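Local coordinates for AceL NrdHF-1-1 Intein (Metagenome, PDB 6ZGQ), which probably carries out protein splicing as a naturally split class 3 intein, held here as a single linked chain made inactive for splicing, at residues V10-T15 with F141-E146; L33-N38 with G82-C87; T48-V53 with H132-P137; S71-M76 with L88-E93. All blocks are in the same frame, centred on the assembly; numbering follows the deposited sequence.

Contact 1 of 4, residues V10-T15 with F141-E146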
loop_
_atom_site.group_PDB
_atom_site.type_symbol
_atom_site.label_atom_id
_atom_site.label_comp_id
_atom_site.label_asym_id
_atom_site.label_seq_id
_atom_site.Cartn_x
_atom_site.Cartn_y
_atom_site.Cartn_z
ATOM N N VAL A 10 -7.406 0.596 9.276
ATOM C CA VAL A 10 -8.751 1.075 8.899
ATOM C C VAL A 10 -8.649 2.557 8.513
ATOM O O VAL A 10 -7.830 3.292 9.098
ATOM C CB VAL A 10 -9.801 0.852 10.026
ATOM C CG1 VAL A 10 -9.448 1.615 11.299
ATOM C CG2 VAL A 10 -11.205 1.213 9.556
ATOM N N GLY A 11 -9.425 2.959 7.500
ATOM C CA GLY A 11 -9.504 4.348 7.066
ATOM C C GLY A 11 -8.453 4.718 6.041
ATOM O O GLY A 11 -8.494 5.828 5.513
ATOM N N THR A 12 -7.491 3.823 5.787
ATOM C CA THR A 12 -6.634 3.922 4.594
ATOM C C THR A 12 -7.554 4.009 3.374
ATOM O O THR A 12 -8.428 3.154 3.225
ATOM C CB THR A 12 -5.705 2.699 4.476
ATOM O OG1 THR A 12 -4.781 2.722 5.565
ATOM C CG2 THR A 12 -4.914 2.695 3.164
ATOM N N LYS A 13 -7.379 5.034 2.529
ATOM C CA LYS A 13 -8.182 5.181 1.303
ATOM C C LYS A 13 -7.533 4.385 0.170
ATOM O O LYS A 13 -6.311 4.382 0.061
ATOM C CB LYS A 13 -8.347 6.657 0.918
ATOM C CG LYS A 13 -9.356 7.379 1.790
ATOM C CD LYS A 13 -9.455 8.842 1.440
ATOM C CE LYS A 13 -10.301 9.562 2.464
ATOM N NZ LYS A 13 -11.702 9.064 2.501
ATOM N N VAL A 14 -8.362 3.689 -0.616
ATOM C CA VAL A 14 -7.945 2.920 -1.800
ATOM C C VAL A 14 -8.454 3.689 -3.024
ATOM O O VAL A 14 -9.641 4.037 -3.071
ATOM C CB VAL A 14 -8.528 1.482 -1.781
ATOM C CG1 VAL A 14 -8.328 0.775 -3.118
ATOM C CG2 VAL A 14 -7.918 0.665 -0.648
ATOM N N THR A 15 -7.557 3.988 -3.967
ATOM C CA THR A 15 -7.927 4.696 -5.203
ATOM C C THR A 15 -8.720 3.748 -6.094
ATOM O O THR A 15 -8.267 2.631 -6.328
ATOM C CB THR A 15 -6.682 5.278 -5.881
ATOM O OG1 THR A 15 -6.115 6.191 -4.947
ATOM C CG2 THR A 15 -7.005 6.016 -7.181
ATOM N N PHE A 141 -1.866 -2.434 -5.319
ATOM C CA PHE A 141 -2.873 -1.401 -5.653
ATOM C C PHE A 141 -2.481 -0.052 -5.037
ATOM O O PHE A 141 -1.545 0.008 -4.236
ATOM C CB PHE A 141 -4.289 -1.849 -5.242
ATOM C CG PHE A 141 -4.437 -2.178 -3.777
ATOM C CD1 PHE A 141 -4.700 -1.180 -2.856
ATOM C CD2 PHE A 141 -4.310 -3.482 -3.325
ATOM C CE1 PHE A 141 -4.832 -1.474 -1.509
ATOM C CE2 PHE A 141 -4.441 -3.781 -1.982
ATOM C CZ PHE A 141 -4.694 -2.775 -1.072
ATOM N N VAL A 142 -3.177 1.014 -5.448
ATOM C CA VAL A 142 -2.840 2.402 -5.085
ATOM C C VAL A 142 -3.700 2.830 -3.888
ATOM O O VAL A 142 -4.925 2.641 -3.906
ATOM C CB VAL A 142 -3.013 3.363 -6.301
ATOM C CG1 VAL A 142 -2.681 4.810 -5.949
ATOM C CG2 VAL A 142 -2.132 2.920 -7.461
ATOM N N VAL A 143 -3.042 3.358 -2.853
ATOM C CA VAL A 143 -3.701 3.931 -1.662
ATOM C C VAL A 143 -3.403 5.435 -1.617
ATOM O O VAL A 143 -2.365 5.866 -2.140
ATOM C CB VAL A 143 -3.241 3.249 -0.344
ATOM C CG1 VAL A 143 -3.742 1.811 -0.261
ATOM C CG2 VAL A 143 -1.727 3.289 -0.175
ATOM N N THR A 144 -4.326 6.204 -1.026
ATOM C CA THR A 144 -4.203 7.657 -0.814
ATOM C C THR A 144 -4.154 7.927 0.699
ATOM O O THR A 144 -5.031 7.445 1.427
ATOM C CB THR A 144 -5.402 8.372 -1.447
ATOM O OG1 THR A 144 -5.586 7.825 -2.753
ATOM C CG2 THR A 144 -5.195 9.889 -1.521
ATOM N N ASP A 145 -3.137 8.667 1.145
ATOM C CA ASP A 145 -2.950 9.024 2.560
ATOM C C ASP A 145 -3.779 10.271 2.899
ATOM O O ASP A 145 -4.478 10.789 2.019
ATOM C CB ASP A 145 -1.453 9.190 2.890
ATOM C CG ASP A 145 -0.789 10.382 2.189
ATOM O OD1 ASP A 145 -1.483 11.370 1.851
ATOM O OD2 ASP A 145 0.445 10.323 2.017
ATOM N N GLU A 146 -3.703 10.712 4.161
ATOM C CA GLU A 146 -4.453 11.874 4.694
ATOM C C GLU A 146 -4.105 13.194 3.988
ATOM O O GLU A 146 -4.885 14.145 4.081
ATOM C CB GLU A 146 -4.186 12.020 6.207
ATOM C CG GLU A 146 -4.623 10.825 7.057
ATOM C CD GLU A 146 -3.506 9.848 7.435
ATOM O OE1 GLU A 146 -2.325 10.255 7.518
ATOM O OE2 GLU A 146 -3.821 8.658 7.670
#

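Contact 2 of 4, residues L33-N38 with G82-C87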
loop_
_atom_site.group_PDB
_atom_site.type_symbol
_atom_site.label_atom_id
_atom_site.label_comp_id
_atom_site.label_asym_id
_atom_site.label_seq_id
_atom_site.Cartn_x
_atom_site.Cartn_y
_atom_site.Cartn_z
ATOM N N LEU A 33 -7.714 0.727 -8.511
ATOM C CA LEU A 33 -6.499 0.990 -9.306
ATOM C C LEU A 33 -5.400 0.047 -8.819
ATOM O O LEU A 33 -4.873 0.236 -7.709
ATOM C CB LEU A 33 -6.054 2.453 -9.169
ATOM C CG LEU A 33 -4.879 2.875 -10.061
ATOM C CD1 LEU A 33 -5.202 2.645 -11.530
ATOM C CD2 LEU A 33 -4.497 4.325 -9.820
ATOM N N GLN A 34 -5.108 -0.985 -9.621
ATOM C CA GLN A 34 -4.036 -1.943 -9.334
ATOM C C GLN A 34 -2.794 -1.527 -10.118
ATOM O O GLN A 34 -2.905 -0.742 -11.067
ATOM C CB GLN A 34 -4.462 -3.389 -9.647
ATOM C CG GLN A 34 -4.571 -3.742 -11.122
ATOM C CD GLN A 34 -4.409 -5.226 -11.357
ATOM O OE1 GLN A 34 -4.852 -6.044 -10.554
ATOM N NE2 GLN A 34 -3.754 -5.584 -12.451
ATOM N N PHE A 35 -1.640 -2.030 -9.672
ATOM C CA PHE A 35 -0.332 -1.883 -10.322
ATOM C C PHE A 35 0.215 -3.304 -10.524
ATOM O O PHE A 35 0.387 -4.046 -9.547
ATOM C CB PHE A 35 0.588 -1.034 -9.434
ATOM C CG PHE A 35 1.972 -0.797 -9.991
ATOM C CD1 PHE A 35 2.177 0.081 -11.044
ATOM C CD2 PHE A 35 3.076 -1.419 -9.422
ATOM C CE1 PHE A 35 3.451 0.320 -11.533
ATOM C CE2 PHE A 35 4.351 -1.188 -9.907
ATOM C CZ PHE A 35 4.540 -0.322 -10.967
ATOM N N ASP A 36 0.437 -3.688 -11.784
ATOM C CA ASP A 36 0.925 -5.037 -12.115
ATOM C C ASP A 36 2.439 -5.068 -11.873
ATOM O O ASP A 36 3.169 -4.282 -12.486
ATOM C CB ASP A 36 0.571 -5.412 -13.556
ATOM C CG ASP A 36 0.965 -6.829 -13.890
ATOM O OD1 ASP A 36 2.165 -7.057 -14.142
ATOM O OD2 ASP A 36 0.082 -7.711 -13.862
ATOM N N MET A 37 2.887 -5.938 -10.958
ATOM C CA MET A 37 4.295 -6.008 -10.534
ATOM C C MET A 37 5.205 -6.490 -11.668
ATOM O O MET A 37 6.379 -6.109 -11.704
ATOM C CB MET A 37 4.458 -6.927 -9.319
ATOM C CG MET A 37 3.913 -6.348 -8.027
ATOM S SD MET A 37 3.993 -7.559 -6.699
ATOM C CE MET A 37 5.744 -7.530 -6.321
ATOM N N ASN A 38 4.661 -7.317 -12.572
ATOM C CA ASN A 38 5.419 -7.897 -13.697
ATOM C C ASN A 38 5.576 -6.901 -14.860
ATOM O O ASN A 38 6.650 -6.863 -15.476
ATOM C CB ASN A 38 4.772 -9.202 -14.197
ATOM C CG ASN A 38 4.747 -10.294 -13.138
ATOM O OD1 ASN A 38 5.655 -10.398 -12.313
ATOM N ND2 ASN A 38 3.707 -11.120 -13.163
ATOM N N GLY A 82 15.647 -2.570 -12.139
ATOM C CA GLY A 82 14.490 -2.343 -13.014
ATOM C C GLY A 82 13.261 -3.159 -12.638
ATOM O O GLY A 82 12.254 -3.086 -13.349
ATOM N N GLU A 83 13.338 -3.898 -11.521
ATOM C CA GLU A 83 12.342 -4.916 -11.124
ATOM C C GLU A 83 11.496 -4.411 -9.949
ATOM O O GLU A 83 12.015 -3.657 -9.128
ATOM C CB GLU A 83 13.055 -6.219 -10.728
ATOM C CG GLU A 83 13.826 -6.864 -11.876
ATOM C CD GLU A 83 14.008 -8.365 -11.721
ATOM O OE1 GLU A 83 15.150 -8.844 -11.878
ATOM O OE2 GLU A 83 13.012 -9.071 -11.455
ATOM N N ILE A 84 10.216 -4.809 -9.903
ATOM C CA ILE A 84 9.308 -4.545 -8.769
ATOM C C ILE A 84 9.386 -5.744 -7.813
ATOM O O ILE A 84 9.123 -6.884 -8.238
ATOM C CB ILE A 84 7.845 -4.324 -9.234
ATOM C CG1 ILE A 84 7.745 -3.166 -10.242
ATOM C CG2 ILE A 84 6.926 -4.079 -8.044
ATOM C CD1 ILE A 84 8.136 -1.800 -9.704
ATOM N N LYS A 85 9.755 -5.456 -6.553
ATOM C CA LYS A 85 10.028 -6.440 -5.488
ATOM C C LYS A 85 9.025 -6.243 -4.347
ATOM O O LYS A 85 8.431 -5.159 -4.235
ATOM C CB LYS A 85 11.450 -6.244 -4.918
ATOM C CG LYS A 85 12.584 -6.191 -5.942
ATOM C CD LYS A 85 13.114 -7.565 -6.328
ATOM C CE LYS A 85 14.430 -7.463 -7.084
ATOM N NZ LYS A 85 15.609 -7.388 -6.180
ATOM N N GLU A 86 8.873 -7.279 -3.513
ATOM C CA GLU A 86 8.054 -7.239 -2.295
ATOM C C GLU A 86 8.904 -7.659 -1.090
ATOM O O GLU A 86 9.913 -8.361 -1.255
ATOM C CB GLU A 86 6.836 -8.170 -2.416
ATOM C CG GLU A 86 7.204 -9.588 -2.826
ATOM C CD GLU A 86 6.016 -10.518 -2.844
ATOM O OE1 GLU A 86 5.505 -10.856 -1.756
ATOM O OE2 GLU A 86 5.592 -10.906 -3.952
ATOM N N CYS A 87 8.487 -7.202 0.099
ATOM C CA CYS A 87 9.090 -7.539 1.405
ATOM C C CYS A 87 8.044 -7.277 2.495
ATOM O O CYS A 87 7.327 -6.272 2.403
ATOM C CB CYS A 87 10.332 -6.677 1.667
ATOM S SG CYS A 87 11.263 -7.102 3.158
HETATM O O HOH W 1 9.386 -6.336 -12.062
#

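Contact 3 of 4, residues T48-V53 with H132-P137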
loop_
_atom_site.group_PDB
_atom_site.type_symbol
_atom_site.label_atom_id
_atom_site.label_comp_id
_atom_site.label_asym_id
_atom_site.label_seq_id
_atom_site.Cartn_x
_atom_site.Cartn_y
_atom_site.Cartn_z
ATOM N N THR A 48 -10.596 -9.696 -5.640
ATOM C CA THR A 48 -11.073 -11.090 -5.586
ATOM C C THR A 48 -11.316 -11.533 -4.131
ATOM O O THR A 48 -12.019 -12.515 -3.911
ATOM C CB THR A 48 -10.081 -12.055 -6.264
ATOM O OG1 THR A 48 -8.835 -11.996 -5.568
ATOM C CG2 THR A 48 -9.879 -11.697 -7.739
ATOM N N LYS A 49 -10.750 -10.813 -3.159
ATOM C CA LYS A 49 -11.141 -10.964 -1.748
ATOM C C LYS A 49 -10.826 -9.706 -0.937
ATOM O O LYS A 49 -9.886 -8.975 -1.280
ATOM C CB LYS A 49 -10.508 -12.214 -1.109
ATOM C CG LYS A 49 -8.991 -12.286 -1.155
ATOM C CD LYS A 49 -8.429 -13.361 -0.231
ATOM C CE LYS A 49 -8.699 -14.774 -0.739
ATOM N NZ LYS A 49 -7.946 -15.100 -1.985
ATOM N N THR A 50 -11.657 -9.458 0.088
ATOM C CA THR A 50 -11.448 -8.425 1.116
ATOM C C THR A 50 -11.336 -9.157 2.464
ATOM O O THR A 50 -11.965 -10.211 2.620
ATOM C CB THR A 50 -12.622 -7.432 1.171
ATOM O OG1 THR A 50 -13.795 -8.131 1.585
ATOM C CG2 THR A 50 -12.875 -6.788 -0.187
ATOM N N GLN A 51 -10.514 -8.631 3.379
ATOM C CA GLN A 51 -10.249 -9.254 4.687
ATOM C C GLN A 51 -10.419 -8.186 5.774
ATOM O O GLN A 51 -10.043 -7.023 5.554
ATOM C CB GLN A 51 -8.841 -9.888 4.738
ATOM C CG GLN A 51 -7.822 -9.119 5.582
ATOM C CD GLN A 51 -6.545 -9.885 5.896
ATOM O OE1 GLN A 51 -5.877 -9.590 6.890
ATOM N NE2 GLN A 51 -6.194 -10.861 5.066
ATOM N N LYS A 52 -11.000 -8.589 6.908
ATOM C CA LYS A 52 -11.140 -7.761 8.107
ATOM C C LYS A 52 -10.462 -8.515 9.260
ATOM O O LYS A 52 -10.805 -9.677 9.517
ATOM C CB LYS A 52 -12.629 -7.521 8.408
ATOM C CG LYS A 52 -12.923 -6.462 9.466
ATOM C CD LYS A 52 -14.316 -6.605 10.057
ATOM C CE LYS A 52 -15.408 -6.550 9.001
ATOM N NZ LYS A 52 -16.703 -7.015 9.561
ATOM N N VAL A 53 -9.478 -7.875 9.898
ATOM C CA VAL A 53 -8.749 -8.444 11.046
ATOM C C VAL A 53 -8.587 -7.334 12.092
ATOM O O VAL A 53 -8.565 -6.160 11.711
ATOM C CB VAL A 53 -7.379 -9.027 10.603
ATOM C CG1 VAL A 53 -6.317 -7.939 10.485
ATOM C CG2 VAL A 53 -6.915 -10.144 11.533
ATOM N N HIS A 132 -7.654 -3.869 7.259
ATOM C CA HIS A 132 -8.331 -4.418 6.088
ATOM C C HIS A 132 -7.280 -4.709 4.994
ATOM O O HIS A 132 -6.206 -4.076 4.991
ATOM C CB HIS A 132 -9.408 -3.434 5.604
ATOM C CG HIS A 132 -10.490 -3.186 6.604
ATOM N ND1 HIS A 132 -11.693 -3.855 6.573
ATOM C CD2 HIS A 132 -10.556 -2.341 7.660
ATOM C CE1 HIS A 132 -12.451 -3.443 7.574
ATOM N NE2 HIS A 132 -11.783 -2.524 8.251
ATOM N N ALA A 133 -7.583 -5.686 4.130
ATOM C CA ALA A 133 -6.719 -6.116 3.014
ATOM C C ALA A 133 -7.557 -6.459 1.782
ATOM O O ALA A 133 -8.704 -6.871 1.935
ATOM C CB ALA A 133 -5.886 -7.326 3.419
ATOM N N LEU A 134 -6.976 -6.278 0.588
ATOM C CA LEU A 134 -7.563 -6.677 -0.704
ATOM C C LEU A 134 -6.600 -7.604 -1.452
ATOM O O LEU A 134 -5.385 -7.467 -1.294
ATOM C CB LEU A 134 -7.804 -5.442 -1.582
ATOM C CG LEU A 134 -8.503 -4.252 -0.937
ATOM C CD1 LEU A 134 -8.578 -3.095 -1.926
ATOM C CD2 LEU A 134 -9.887 -4.648 -0.460
ATOM N N SER A 135 -7.153 -8.530 -2.239
ATOM C CA SER A 135 -6.414 -9.276 -3.264
ATOM C C SER A 135 -6.833 -8.736 -4.634
ATOM O O SER A 135 -8.036 -8.600 -4.891
ATOM C CB SER A 135 -6.697 -10.773 -3.148
ATOM O OG SER A 135 -6.402 -11.221 -1.830
ATOM N N VAL A 136 -5.843 -8.380 -5.460
ATOM C CA VAL A 136 -6.038 -8.006 -6.878
ATOM C C VAL A 136 -5.044 -8.798 -7.744
ATOM O O VAL A 136 -3.948 -9.108 -7.290
ATOM C CB VAL A 136 -5.878 -6.478 -7.109
ATOM C CG1 VAL A 136 -7.094 -5.723 -6.603
ATOM C CG2 VAL A 136 -4.607 -5.936 -6.466
ATOM N N PRO A 137 -5.424 -9.152 -8.989
ATOM C CA PRO A 137 -4.544 -9.919 -9.887
ATOM C C PRO A 137 -3.094 -9.410 -10.014
ATOM O O PRO A 137 -2.170 -10.218 -10.075
ATOM C CB PRO A 137 -5.254 -9.798 -11.235
ATOM C CG PRO A 137 -6.700 -9.693 -10.878
ATOM C CD PRO A 137 -6.734 -8.875 -9.612
HETATM O O HOH W 2 -12.502 -5.529 4.650
#

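Contact 4 of 4, residues S71-M76 with L88-E93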
loop_
_atom_site.group_PDB
_atom_site.type_symbol
_atom_site.label_atom_id
_atom_site.label_comp_id
_atom_site.label_asym_id
_atom_site.label_seq_id
_atom_site.Cartn_x
_atom_site.Cartn_y
_atom_site.Cartn_z
ATOM N N SER A 71 0.096 -3.655 8.770
ATOM C CA SER A 71 0.359 -4.750 9.720
ATOM C C SER A 71 1.792 -5.262 9.538
ATOM O O SER A 71 2.391 -5.052 8.488
ATOM C CB SER A 71 -0.642 -5.888 9.512
ATOM O OG SER A 71 -1.970 -5.415 9.643
ATOM N N PRO A 72 2.359 -5.933 10.560
ATOM C CA PRO A 72 3.721 -6.477 10.458
ATOM C C PRO A 72 4.027 -7.302 9.192
ATOM O O PRO A 72 5.123 -7.155 8.645
ATOM C CB PRO A 72 3.837 -7.358 11.704
ATOM C CG PRO A 72 2.928 -6.708 12.696
ATOM C CD PRO A 72 1.770 -6.183 11.889
ATOM N N ASN A 73 3.065 -8.118 8.738
ATOM C CA ASN A 73 3.254 -9.053 7.607
ATOM C C ASN A 73 2.632 -8.533 6.314
ATOM O O ASN A 73 2.492 -9.305 5.364
ATOM C CB ASN A 73 2.683 -10.448 7.914
ATOM C CG ASN A 73 3.338 -11.093 9.115
ATOM O OD1 ASN A 73 4.556 -11.046 9.268
ATOM N ND2 ASN A 73 2.536 -11.696 9.971
ATOM N N HIS A 74 2.260 -7.248 6.286
ATOM C CA HIS A 74 1.804 -6.574 5.061
ATOM C C HIS A 74 2.952 -6.521 4.049
ATOM O O HIS A 74 4.102 -6.283 4.443
ATOM C CB HIS A 74 1.312 -5.160 5.343
ATOM C CG HIS A 74 0.808 -4.476 4.121
ATOM N ND1 HIS A 74 -0.369 -4.844 3.511
ATOM C CD2 HIS A 74 1.332 -3.481 3.371
ATOM C CE1 HIS A 74 -0.562 -4.086 2.449
ATOM N NE2 HIS A 74 0.462 -3.258 2.334
ATOM N N ARG A 75 2.638 -6.755 2.770
ATOM C CA ARG A 75 3.628 -6.754 1.690
ATOM C C ARG A 75 3.913 -5.302 1.281
ATOM O O ARG A 75 2.996 -4.595 0.833
ATOM C CB ARG A 75 3.132 -7.602 0.507
ATOM C CG ARG A 75 3.077 -9.096 0.817
ATOM C CD ARG A 75 2.288 -9.885 -0.214
ATOM N NE ARG A 75 2.898 -9.818 -1.548
ATOM C CZ ARG A 75 2.417 -9.143 -2.596
ATOM N NH1 ARG A 75 1.288 -8.453 -2.520
ATOM N NH2 ARG A 75 3.073 -9.160 -3.749
ATOM N N MET A 76 5.153 -4.849 1.506
ATOM C CA MET A 76 5.627 -3.549 1.020
ATOM C C MET A 76 6.174 -3.766 -0.386
ATOM O O MET A 76 6.832 -4.785 -0.622
ATOM C CB MET A 76 6.704 -2.972 1.942
ATOM C CG MET A 76 6.214 -2.731 3.362
ATOM S SD MET A 76 4.773 -1.650 3.409
ATOM C CE MET A 76 5.531 -0.079 2.996
ATOM N N LEU A 88 7.943 -8.170 3.490
ATOM C CA LEU A 88 7.057 -7.965 4.643
ATOM C C LEU A 88 7.526 -6.709 5.389
ATOM O O LEU A 88 8.736 -6.481 5.479
ATOM C CB LEU A 88 7.085 -9.202 5.545
ATOM C CG LEU A 88 6.664 -10.527 4.893
ATOM C CD1 LEU A 88 6.466 -11.600 5.954
ATOM C CD2 LEU A 88 5.396 -10.358 4.075
ATOM N N ALA A 89 6.568 -5.899 5.855
ATOM C CA ALA A 89 6.814 -4.626 6.551
ATOM C C ALA A 89 7.829 -4.781 7.692
ATOM O O ALA A 89 8.768 -3.992 7.784
ATOM C CB ALA A 89 5.500 -4.056 7.069
ATOM N N LYS A 90 7.652 -5.807 8.532
ATOM C CA LYS A 90 8.539 -6.058 9.679
ATOM C C LYS A 90 9.979 -6.405 9.258
ATOM O O LYS A 90 10.896 -6.252 10.076
ATOM C CB LYS A 90 7.970 -7.173 10.573
ATOM C CG LYS A 90 7.957 -8.558 9.937
ATOM C CD LYS A 90 7.276 -9.581 10.825
ATOM C CE LYS A 90 7.547 -10.999 10.354
ATOM N NZ LYS A 90 6.489 -11.934 10.816
ATOM N N ASP A 91 10.164 -6.864 8.010
ATOM C CA ASP A 91 11.470 -7.291 7.477
ATOM C C ASP A 91 12.161 -6.198 6.651
ATOM O O ASP A 91 13.363 -6.316 6.413
ATOM C CB ASP A 91 11.326 -8.569 6.627
ATOM C CG ASP A 91 10.887 -9.765 7.449
ATOM O OD1 ASP A 91 11.375 -9.909 8.589
ATOM O OD2 ASP A 91 10.045 -10.545 6.963
ATOM N N PHE A 92 11.427 -5.153 6.238
ATOM C CA PHE A 92 11.954 -4.147 5.293
ATOM C C PHE A 92 13.123 -3.380 5.911
ATOM O O PHE A 92 12.986 -2.807 7.000
ATOM C CB PHE A 92 10.877 -3.161 4.807
ATOM C CG PHE A 92 11.381 -2.200 3.756
ATOM C CD1 PHE A 92 11.461 -2.579 2.421
ATOM C CD2 PHE A 92 11.812 -0.930 4.106
ATOM C CE1 PHE A 92 11.942 -1.707 1.460
ATOM C CE2 PHE A 92 12.298 -0.057 3.150
ATOM C CZ PHE A 92 12.365 -0.446 1.823
ATOM N N GLU A 93 14.262 -3.394 5.209
ATOM C CA GLU A 93 15.460 -2.623 5.572
ATOM C C GLU A 93 15.725 -1.598 4.468
ATOM O O GLU A 93 16.029 -1.972 3.334
ATOM C CB GLU A 93 16.679 -3.541 5.781
ATOM C CG GLU A 93 16.515 -4.552 6.918
ATOM C CD GLU A 93 16.500 -3.949 8.326
ATOM O OE1 GLU A 93 16.224 -2.738 8.488
ATOM O OE2 GLU A 93 16.748 -4.707 9.294
#

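Contact 1 of 4, residues V10-T15 with F141-E146
Lys13 and Val14 pair with Thr144 and Val143 across two antiparallel strands whose short axes approach to 4.4 Å at 132°, a strongly twisted crossing. Lys13 and Thr144 form a hydrogen-bonded pair, with Thr144 N donating to Lys13 O at 2.9 Å; Val14 and Val143 form the non-hydrogen-bonded pair next to it. A second bond, Thr15 N to Val142 O at 3.0 Å, follows. Val143 CA also comes within 3.2 Å of Lys13 O, a bent CA-H...O contact.

On the face bearing Val14 and Val143, Val14 CG2 meets Phe141 CE1 at 3.9 Å, the two side chains crossing at about a right angle. Phe141 CG sits between its own backbone N and carbonyl carbon (chi1 58°), which stands the ring off the strand, where CE1 meets that methyl. Thr12 CG2 touches Val143 CG1 at 3.7 Å.

Thr15 OG1 and Thr144 OG1 lie 2.8 Å apart, but with poor angles for a bond; Asp20 OD1 instead takes both, firmly Thr15 and weakly Thr144. Farther out, Leu134 packs on Phe141 and Arg150 on Thr144. Joining an early strand to one near the chain's end is consistent with the all-beta HINT fold of inteins.

Contact 2 of 4, residues L33-N38 with G82-C87
Ile84 of strand 83-88 packs on Met37 and Phe35 of segment 33-38, and so ties two separate sheets of what is probably a HINT fold. No direct hydrogen bond joins the segments; the evidence for the contact is apolar, 246 Å² of surface buried between them, most of it from Met37 and Ile84.

The two branches of Ile84 face mainly different partners. With CG2 anti to the backbone N, that methyl lies against Met37 CG at 3.8 Å, the two side chains meeting at a slant. The other branch runs on to CD1, which comes to the edge of the Phe35 ring, in its plane, 3.8 Å from CE2. Ring and isoleucine approach from opposite directions, and Ile101 of strand 98-104 touches both. Cutting the Ile84 side chain back to an alanine is likely to open a gap at the edge of the Phe35 ring and take from Met37 CG the methyl it lies on.

Met37 is extended as far as SD and then bends (chi3 75°), which turns CE back toward strand 83-88. There it lies 3.9 Å from Ile84 O and 4.1 Å from Glu86 CB. Glu86 OE1 forms a salt bridge with Arg75 NE, and the Arg75 side chain also packs on Met37.

One water bridges the two backbones. Met37 O, against which Ile84 CB rests at 3.4 Å, accepts from that water at 3.0 Å, and the same water accepts from Ile84 N at 2.8 Å.

Contact 3 of 4, residues T48-V53 with H132-P137
Gln51 and Ala133 form a hydrogen-bonded antiparallel pair and satisfy each other's backbones: Gln51 N donates to Ala133 O at 2.9 Å, and Ala133 N to Gln51 O at 3.1 Å. Toward Thr48, Ser135 N donates to Lys49 O and Thr48 N to Ser135 O, each at 2.9 Å. Gln51 O carries further load: a water donates to it, and His132 CA makes a CA-H...O contact.

That water also lies in the plane of the His132 ring, at its edge, 2.7 Å from ND1. Glu130 OE1 pairs with His132 NE2, so both ring nitrogens have partners. Lys52 runs alongside the imidazole, its CG 3.6 Å from CE1. Ser135 OG is taken by Ser156 O.

On the Ala133 face, Gln51 CG stands 3.4 Å from Ala133 CB, its chi1 of 107° off any staggered position. If Gln51 were a glycine, the Ala133 methyl would probably lose the aliphatic cover of CG and CD. Ala133 is probably the engineered substitute for the cysteine of the class 3 splicing site.

Strand 49-55 is an outermost strand of its three-stranded antiparallel sheet; strand 128-135 is central, bonded on its other flank to strand 8-9, while Val136 just beyond it touches Phe141 of strand 140-144.

Contact 4 of 4, residues S71-M76 with L88-E93
Pro72 O within, and His74 O at the last residue of, a type I turn from Ser71 to His74 accept the backbone N-H groups of Lys90 and Ala89. His74 N closes the turn onto Ser71 O. Ala89 N reaches His74 O at 2.9 Å, with a C=O...N angle of 169° that puts the donor almost straight beyond the carbonyl. Lys90 N meets Pro72 O, also at 2.9 Å, in the carbonyl plane. Arg75 and Leu88 then form an antiparallel non-hydrogen-bonded pair, their CA atoms 4.7 Å apart, as strands 75-80 and 83-88 come together. Beyond Leu88 the chain coils helically through 89-91, and Asp91 N returns to Leu88 O.

Ser71 to His74 probably corresponds to the block B motif of inteins, whose histidine assists the N-terminal splice step in relatives. His74 ND1 is bonded to Glu6 O and NE2 to Thr153 OG1, which fixes the ring's rotation, and Met76 SD lies at its edge, in plane.

Lys90 crosses to Asn73 with an extended chain. Its CG lies between backbone N and carbonyl carbon (chi1 68°), and the chain passes Pro72 O, which CG approaches at 3.4 Å. NZ then donates to Asn73 OD1 at 2.6 Å, in the amide plane and on a lone pair; the other end of that amide, ND2, binds Asp5 OD1. Leu88 CD2 rests against Asn73 O at 3.3 Å. Met76 CG meets Ala89 CB at 4.0 Å, and Val70 touches both residues.

How the contacts relate
Contact 1 spans the chain and encloses the others in sequence. It touches contact 3 where Val14 CG2 lies 4.0 Å from Leu134 CD1, their centres about 13 Å apart, and contact 2 through Val142 N, probably bonded to Leu33 O at 2.9 Å. Contacts 2 and 4 share the hairpin of strands 75-80 and 83-88, where Met76 N probably bonds to Cys87 O at 2.7 Å. The likely splicing site draws on contacts 3 and 4, with the engineered Ala133 in one and His74 in the other: Ala133 CB is 6.1 Å from His74 ND1, although the two contacts' centres lie about 16 Å apart. Ala155, probably the other engineered position, offers its O to Arg75 NH1.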